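ORF10 (Moritella marina, PDB 6RIW) forms the ketosynthase–chain length factor didomain of a polyunsaturated fatty acid synthase and probably extends acyl chains by condensation on acyl carrier protein. Local coordinates at residues A[129-134]-A[155-160]; A[585-590]-A[698-703]; A[24-29]-A[389-394]. All coordinates share one frame; numbering follows the deposited sequence.

Along the chain, interaction 3 joins 24-29 to 389-394 across most of the first ketosynthase-like half, and interaction 1 (129-134 with 155-160) falls between those two segments. Interaction 2 (585-590 with 698-703) comes later, in the second ketosynthase-like half. Interactions 1 and 2 nevertheless adjoin, their centres about 14 Å apart: helix 129-148 packs against helices 589-595 and 699-706, and Ser129 OG lies 2.7 Å from His589 NE2, a probable hydrogen bond. Together they form part of the interface between the two halves, which also pair strands 189-193 and 659-663. Interaction 3 is remote, its centre about 41 Å from that of interaction 1 and 44 Å from that of interaction 2.

Interaction 1. Residues A[129-134]-A[155-160]; sequences SNQLFM and LTHYTA
The loop 155-160 passes the first turns of helix 129-148 with Tyr158 CA 7.5 Å from Met134 CA and Thr159 CA 8.6 Å from Gln131 CA, a separation bridged by side chains and water. Tyr158 has the largest part in it. Its CG stands between the backbone N and the carbonyl carbon (chi1 80°), which directs the ring at the helix. Met134 lies over one face: CG sits 3.6 Å from the ring centroid, almost on the ring normal, as a CH-pi contact, and the sulfur SD stands farther out above the same face in a Met-aromatic contact. A flexible, polarisable methionine suits such a broad aromatic surface. The opposite face carries the methyl CG2 of the adjacent Thr159, offset toward the rim, so the ring is held between two apolar groups.

This packing belongs to the thiolase-like fold of the first ketosynthase domain, where it borders the second half of the chain: Arg592 and Gln600 of helices 589-595 and 597-608 also touch Tyr158. The phenol end reaches the helix, OH lying 3.2 Å from Asn130 CB, and a water in the ring plane links this hydroxyl to Asn130 ND2, which also bonds to Asp227.

Gln131 uses both ends of its amide. The chain turns about CB-CG (chi2 -89°), swinging NE2 toward the loop, where it donates to Ala160 O at 3.0 Å in a fairly straight bond (165°), with the acceptor in the amide plane. Its OE1 accepts a hydrogen bond from a second water, 2.6 Å away, and also bonds to Lys162 N. That water donates to Gln131 O as well and meets His157 NE2 at the edge of the imidazole, whose ND1 is engaged by Met949 N.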
# COMPACT_ATOMS: atom_id res chain seq x y z
N SER A 129 2.42 -11.53 -9.08
CA SER A 129 2.53 -10.35 -9.95
C SER A 129 3.79 -10.40 -10.81
O SER A 129 3.77 -9.95 -11.97
CB SER A 129 2.46 -9.05 -9.12
OG SER A 129 3.63 -8.83 -8.35
N ASN A 130 4.87 -11.01 -10.30
CA ASN A 130 6.09 -11.22 -11.07
C ASN A 130 5.80 -11.88 -12.41
O ASN A 130 6.40 -11.52 -13.43
CB ASN A 130 7.09 -12.10 -10.31
CG ASN A 130 7.74 -11.42 -9.13
OD1 ASN A 130 7.77 -10.20 -9.02
ND2 ASN A 130 8.29 -12.24 -8.23
N GLN A 131 4.89 -12.85 -12.43
CA GLN A 131 4.65 -13.62 -13.65
C GLN A 131 4.11 -12.75 -14.77
O GLN A 131 4.29 -13.08 -15.95
CB GLN A 131 3.65 -14.77 -13.38
CG GLN A 131 4.13 -15.84 -12.41
CD GLN A 131 4.89 -16.96 -13.12
OE1 GLN A 131 5.09 -16.92 -14.34
NE2 GLN A 131 5.34 -17.96 -12.35
N LEU A 132 3.46 -11.64 -14.43
CA LEU A 132 2.85 -10.77 -15.43
C LEU A 132 3.83 -9.80 -16.07
O LEU A 132 3.50 -9.23 -17.11
CB LEU A 132 1.69 -9.98 -14.81
CG LEU A 132 0.51 -10.84 -14.32
CD1 LEU A 132 -0.40 -10.05 -13.37
CD2 LEU A 132 -0.30 -11.35 -15.47
N PHE A 133 5.02 -9.58 -15.50
CA PHE A 133 5.89 -8.52 -15.99
C PHE A 133 7.29 -8.99 -16.36
O PHE A 133 7.91 -8.42 -17.26
CB PHE A 133 5.97 -7.40 -14.95
CG PHE A 133 4.62 -6.84 -14.63
CD1 PHE A 133 3.90 -6.16 -15.62
CD2 PHE A 133 4.04 -7.03 -13.38
CE1 PHE A 133 2.62 -5.68 -15.35
CE2 PHE A 133 2.78 -6.54 -13.09
CZ PHE A 133 2.06 -5.87 -14.06
N MET A 134 7.81 -10.02 -15.68
CA MET A 134 9.16 -10.49 -16.00
C MET A 134 9.39 -10.75 -17.49
O MET A 134 10.49 -10.45 -17.98
CB MET A 134 9.48 -11.77 -15.21
CG MET A 134 9.71 -11.62 -13.74
SD MET A 134 10.71 -10.20 -13.22
CE MET A 134 10.07 -9.97 -11.56
N LEU A 155 17.46 -17.44 -23.46
CA LEU A 155 17.39 -17.23 -22.03
C LEU A 155 16.31 -18.13 -21.41
O LEU A 155 15.26 -18.37 -22.02
CB LEU A 155 17.07 -15.76 -21.74
CG LEU A 155 17.10 -15.30 -20.28
CD1 LEU A 155 18.50 -15.39 -19.72
CD2 LEU A 155 16.60 -13.85 -20.26
N THR A 156 16.57 -18.62 -20.21
CA THR A 156 15.56 -19.41 -19.51
C THR A 156 14.59 -18.49 -18.76
O THR A 156 14.95 -17.38 -18.35
CB THR A 156 16.21 -20.41 -18.55
OG1 THR A 156 16.94 -19.71 -17.54
CG2 THR A 156 17.16 -21.36 -19.31
N HIS A 157 13.36 -18.97 -18.59
CA HIS A 157 12.38 -18.23 -17.78
C HIS A 157 12.84 -18.12 -16.32
O HIS A 157 13.53 -19.00 -15.78
CB HIS A 157 11.00 -18.91 -17.89
CG HIS A 157 9.84 -18.00 -17.66
ND1 HIS A 157 9.36 -17.14 -18.62
CD2 HIS A 157 9.06 -17.82 -16.57
CE1 HIS A 157 8.33 -16.47 -18.14
NE2 HIS A 157 8.12 -16.87 -16.89
N TYR A 158 12.45 -17.03 -15.65
CA TYR A 158 12.99 -16.74 -14.32
C TYR A 158 12.58 -17.78 -13.27
O TYR A 158 13.33 -18.04 -12.33
CB TYR A 158 12.59 -15.33 -13.88
CG TYR A 158 11.17 -15.22 -13.34
CD1 TYR A 158 10.08 -15.25 -14.19
CD2 TYR A 158 10.95 -15.10 -11.96
CE1 TYR A 158 8.76 -15.16 -13.67
CE2 TYR A 158 9.65 -15.01 -11.43
CZ TYR A 158 8.57 -15.05 -12.29
OH TYR A 158 7.30 -14.97 -11.75
N THR A 159 11.39 -18.38 -13.41
CA THR A 159 10.93 -19.46 -12.53
C THR A 159 10.00 -20.32 -13.38
O THR A 159 9.81 -20.05 -14.57
CB THR A 159 10.24 -18.92 -11.27
OG1 THR A 159 10.12 -19.95 -10.28
CG2 THR A 159 8.85 -18.37 -11.58
N ALA A 160 9.42 -21.36 -12.79
CA ALA A 160 8.46 -22.14 -13.57
C ALA A 160 7.33 -21.21 -14.01
O ALA A 160 6.71 -20.55 -13.16
CB ALA A 160 7.90 -23.31 -12.76
O HOH W 1 7.38 -15.15 -8.99
O HOH W 2 5.53 -15.46 -16.45

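Interaction 2. Residues A[585-590]-A[698-703]; sequences ELELHQ and SIENIT
At the N-terminus of helix 699-706, Ser698 and Glu700 meet Leu586 and Glu587 of the 3-10 turn that leads into helix 589-595. Ser698 is the N-cap: its OG accepts from Asn701 N at 3.0 Å, satisfying an amide that the first helical turn leaves without a backbone acceptor. A small hydroxyl residue fits here, since the same OG also donates to a water that in turn donates to Glu585 OE2. That oxygen uses its anti lone pair to receive Glu587 N, so the carboxylate of Glu585 braces the turn while the water ties it to the cap.

The apolar part of the contact is compact. Leu586 CB lies 3.5 Å from Glu700 CB, and Leu586 CD1 rests 3.7 Å from Asn701 CA, laying the leucine against the helix backbone. Both elements belong to the second ketosynthase-like domain, and helix 129-148 of the first comes up beside them: Phe133 touches Glu700, and Tyr137 OH bonds to Glu700 OE2.

The Glu700 chain turns about CB-CG (chi2 91°), carrying its carboxylate back across Glu587 toward Gln590. There OE2 accepts from Gln590 NE2 at 2.9 Å through its syn lone pair, with amide and carboxylate nearly coplanar. Glutamine can donate through NE2 here while its OE1 accepts from Lys507 NZ. Glu587 CG packs 3.5 Å from Glu700 OE1, and the two carboxylates come close, Glu587 OE2 being 4.3 Å from Glu700 OE1. A salt bridge from Arg505 to Glu587 would ease that repulsion. A water that accepts from Ile699 N sits to one side of the two carboxylates, within hydrogen-bonding distance of Glu587 OE2 and Glu700 OE1, and Glu587 OE2 also packs against Ser698 CB.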
# COMPACT_ATOMS: atom_id res chain seq x y z
N GLU A 585 4.09 0.79 -7.51
CA GLU A 585 4.90 1.11 -8.68
C GLU A 585 5.20 -0.20 -9.38
O GLU A 585 6.00 -1.00 -8.88
CB GLU A 585 6.18 1.82 -8.24
CG GLU A 585 7.16 2.11 -9.39
CD GLU A 585 6.49 2.81 -10.56
OE1 GLU A 585 6.32 4.05 -10.50
OE2 GLU A 585 6.14 2.11 -11.56
N LEU A 586 4.54 -0.44 -10.51
CA LEU A 586 4.75 -1.69 -11.23
C LEU A 586 6.18 -1.84 -11.73
O LEU A 586 6.62 -2.98 -11.96
CB LEU A 586 3.76 -1.76 -12.38
CG LEU A 586 2.26 -1.79 -11.96
CD1 LEU A 586 1.38 -1.67 -13.21
CD2 LEU A 586 1.93 -3.07 -11.19
N GLU A 587 6.92 -0.73 -11.91
CA GLU A 587 8.33 -0.84 -12.31
C GLU A 587 9.19 -1.49 -11.23
O GLU A 587 10.34 -1.86 -11.52
CB GLU A 587 8.92 0.54 -12.68
CG GLU A 587 8.27 1.13 -13.94
CD GLU A 587 8.95 2.42 -14.40
OE1 GLU A 587 9.73 3.02 -13.63
OE2 GLU A 587 8.68 2.84 -15.54
N LEU A 588 8.66 -1.69 -10.02
CA LEU A 588 9.42 -2.42 -9.01
C LEU A 588 9.75 -3.86 -9.43
O LEU A 588 10.67 -4.46 -8.85
CB LEU A 588 8.65 -2.44 -7.68
CG LEU A 588 8.53 -1.09 -6.94
CD1 LEU A 588 7.75 -1.30 -5.65
CD2 LEU A 588 9.89 -0.50 -6.67
N HIS A 589 9.01 -4.43 -10.38
CA HIS A 589 9.34 -5.77 -10.88
C HIS A 589 10.66 -5.80 -11.62
O HIS A 589 11.24 -6.88 -11.80
CB HIS A 589 8.20 -6.28 -11.79
CG HIS A 589 6.92 -6.47 -11.04
ND1 HIS A 589 5.92 -5.52 -11.02
CD2 HIS A 589 6.48 -7.50 -10.27
CE1 HIS A 589 4.92 -5.95 -10.26
NE2 HIS A 589 5.22 -7.15 -9.80
N GLN A 590 11.17 -4.63 -12.03
CA GLN A 590 12.46 -4.61 -12.71
C GLN A 590 13.59 -5.02 -11.79
O GLN A 590 14.63 -5.49 -12.27
CB GLN A 590 12.71 -3.21 -13.29
CG GLN A 590 11.75 -2.86 -14.41
CD GLN A 590 11.80 -1.40 -14.79
OE1 GLN A 590 12.76 -0.71 -14.48
NE2 GLN A 590 10.77 -0.91 -15.49
N SER A 698 4.12 3.71 -17.60
CA SER A 698 5.12 2.64 -17.69
C SER A 698 4.66 1.54 -18.65
O SER A 698 3.47 1.35 -18.88
CB SER A 698 5.37 2.02 -16.32
OG SER A 698 4.15 1.50 -15.81
N ILE A 699 5.63 0.78 -19.18
CA ILE A 699 5.21 -0.33 -20.02
C ILE A 699 4.44 -1.36 -19.19
O ILE A 699 3.53 -2.03 -19.70
CB ILE A 699 6.41 -0.97 -20.75
CG1 ILE A 699 5.90 -1.92 -21.85
CG2 ILE A 699 7.39 -1.65 -19.74
CD1 ILE A 699 7.00 -2.46 -22.79
N GLU A 700 4.77 -1.48 -17.91
CA GLU A 700 4.05 -2.43 -17.06
C GLU A 700 2.59 -2.03 -16.91
O GLU A 700 1.70 -2.89 -16.96
CB GLU A 700 4.71 -2.50 -15.68
CG GLU A 700 6.10 -3.12 -15.70
CD GLU A 700 7.24 -2.12 -15.88
OE1 GLU A 700 7.00 -0.98 -16.38
OE2 GLU A 700 8.39 -2.48 -15.55
N ASN A 701 2.32 -0.74 -16.73
CA ASN A 701 0.92 -0.34 -16.62
C ASN A 701 0.19 -0.49 -17.94
O ASN A 701 -0.98 -0.88 -17.96
CB ASN A 701 0.75 1.08 -16.11
CG ASN A 701 -0.71 1.38 -15.82
OD1 ASN A 701 -1.31 0.74 -14.95
ND2 ASN A 701 -1.30 2.32 -16.55
N ILE A 702 0.83 -0.17 -19.07
CA ILE A 702 0.14 -0.35 -20.34
C ILE A 702 -0.20 -1.83 -20.55
O ILE A 702 -1.33 -2.19 -20.92
CB ILE A 702 0.97 0.22 -21.51
CG1 ILE A 702 0.63 1.69 -21.79
CG2 ILE A 702 0.57 -0.50 -22.83
CD1 ILE A 702 0.80 2.63 -20.62
N THR A 703 0.76 -2.70 -20.27
CA THR A 703 0.55 -4.15 -20.30
C THR A 703 -0.62 -4.58 -19.42
O THR A 703 -1.51 -5.33 -19.86
CB THR A 703 1.83 -4.86 -19.82
OG1 THR A 703 2.90 -4.55 -20.71
CG2 THR A 703 1.64 -6.38 -19.79
O HOH W 3 3.84 1.91 -13.21
O HOH W 4 8.33 1.28 -18.00

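Interaction 3. Residues A[24-29]-A[389-394]; sequences QQLLEQ and LIPATI
Pro391, which follows the short strand 389-390, lays its ring against the last turn of helix 19-27. Its CB sits 3.7 Å from Leu26 CB, while CG reaches the methyl CD2 of Leu27 more loosely. Proline suits this place: the rigid ring offers an apolar flank, and its nitrogen brings no N-H to be satisfied.

At Ala392 the contact turns polar through water. One water accepts from Ala392 N and donates to Leu26 O; a second donates to both Ala392 O, at 2.8 Å, and Leu26 O, at 2.7 Å. Leu26 O lies at the C-terminal end of the helix, which closes in a Schellman motif. There Gln29, with positive phi (58°), returns its N to that same oxygen, 3.1 Å away. Three donors thus grip the carbonyl. The small methyl CB of Ala392 admits the Gln29 side chain, whose CD packs 3.9 Å from it.

Thr393 turns away, its OG1 bonded to Ser361 N. Ile394 then presses CG2 onto Gln29 CB at 3.7 Å, the gamma methyl of a beta-branched residue against the aliphatic stem of the glutamine. Asn365 of helix 363-366, in the same ketosynthase-like half, touches both Ile394 and Leu26.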
# COMPACT_ATOMS: atom_id res chain seq x y z
N GLN A 24 -1.79 -21.88 22.21
CA GLN A 24 -1.08 -23.02 22.78
C GLN A 24 0.40 -22.98 22.42
O GLN A 24 1.26 -23.31 23.25
CB GLN A 24 -1.72 -24.33 22.29
CG GLN A 24 -1.24 -25.56 23.05
CD GLN A 24 -1.54 -25.48 24.55
OE1 GLN A 24 -2.60 -25.00 24.97
NE2 GLN A 24 -0.60 -25.95 25.36
N GLN A 25 0.72 -22.56 21.20
CA GLN A 25 2.13 -22.46 20.83
C GLN A 25 2.86 -21.45 21.70
O GLN A 25 4.02 -21.67 22.07
CB GLN A 25 2.25 -22.10 19.35
CG GLN A 25 2.12 -23.32 18.45
CD GLN A 25 1.84 -22.97 17.02
OE1 GLN A 25 2.14 -21.86 16.57
NE2 GLN A 25 1.24 -23.91 16.28
N LEU A 26 2.21 -20.32 22.00
CA LEU A 26 2.81 -19.33 22.90
C LEU A 26 3.03 -19.91 24.29
O LEU A 26 4.07 -19.67 24.92
CB LEU A 26 1.92 -18.09 22.99
CG LEU A 26 1.74 -17.33 21.67
CD1 LEU A 26 0.98 -16.03 21.92
CD2 LEU A 26 3.09 -17.03 21.09
N LEU A 27 2.03 -20.65 24.79
CA LEU A 27 2.15 -21.23 26.13
C LEU A 27 3.28 -22.23 26.21
O LEU A 27 3.89 -22.39 27.28
CB LEU A 27 0.84 -21.91 26.54
CG LEU A 27 -0.43 -21.05 26.60
CD1 LEU A 27 -1.63 -21.93 26.99
CD2 LEU A 27 -0.25 -19.93 27.60
N GLU A 28 3.58 -22.90 25.10
CA GLU A 28 4.64 -23.90 25.01
C GLU A 28 5.96 -23.31 24.54
O GLU A 28 6.90 -24.07 24.29
CB GLU A 28 4.23 -25.02 24.04
CG GLU A 28 2.98 -25.80 24.45
CD GLU A 28 2.53 -26.80 23.38
OE1 GLU A 28 3.27 -27.00 22.39
OE2 GLU A 28 1.44 -27.40 23.53
N GLN A 29 6.04 -21.98 24.36
CA GLN A 29 7.27 -21.30 23.94
C GLN A 29 7.77 -21.83 22.60
O GLN A 29 8.97 -21.96 22.36
CB GLN A 29 8.36 -21.41 25.00
CG GLN A 29 7.92 -20.91 26.35
CD GLN A 29 9.09 -20.75 27.31
OE1 GLN A 29 10.18 -20.32 26.92
NE2 GLN A 29 8.86 -21.09 28.58
N LEU A 389 -3.50 -14.88 31.70
CA LEU A 389 -2.16 -15.44 31.63
C LEU A 389 -1.34 -14.69 30.60
O LEU A 389 -1.88 -14.27 29.56
CB LEU A 389 -2.17 -16.93 31.25
CG LEU A 389 -2.82 -17.95 32.19
CD1 LEU A 389 -3.05 -19.28 31.48
CD2 LEU A 389 -1.96 -18.12 33.43
N ILE A 390 -0.05 -14.53 30.86
CA ILE A 390 0.85 -13.86 29.92
C ILE A 390 1.92 -14.85 29.45
O ILE A 390 2.72 -15.33 30.26
CB ILE A 390 1.48 -12.61 30.55
CG1 ILE A 390 0.38 -11.57 30.82
CG2 ILE A 390 2.56 -12.06 29.63
CD1 ILE A 390 0.83 -10.41 31.69
N PRO A 391 1.95 -15.18 28.16
CA PRO A 391 2.98 -16.08 27.65
C PRO A 391 4.37 -15.45 27.67
O PRO A 391 4.54 -14.23 27.72
CB PRO A 391 2.53 -16.38 26.21
CG PRO A 391 1.09 -15.93 26.15
CD PRO A 391 0.94 -14.83 27.15
N ALA A 392 5.37 -16.31 27.59
CA ALA A 392 6.76 -15.89 27.57
C ALA A 392 7.14 -15.22 26.24
O ALA A 392 6.55 -15.48 25.19
CB ALA A 392 7.68 -17.10 27.78
N THR A 393 8.15 -14.36 26.32
CA THR A 393 8.98 -14.01 25.17
C THR A 393 10.11 -15.03 25.12
O THR A 393 10.82 -15.22 26.11
CB THR A 393 9.54 -12.59 25.32
OG1 THR A 393 8.46 -11.64 25.33
CG2 THR A 393 10.51 -12.26 24.19
N ILE A 394 10.26 -15.72 23.99
CA ILE A 394 11.22 -16.82 23.89
C ILE A 394 12.60 -16.29 23.53
O ILE A 394 12.76 -15.16 23.05
CB ILE A 394 10.75 -17.88 22.89
CG1 ILE A 394 10.82 -17.36 21.46
CG2 ILE A 394 9.34 -18.35 23.23
CD1 ILE A 394 10.68 -18.45 20.41
O HOH W 5 5.95 -17.95 23.97
O HOH W 6 4.93 -19.12 27.48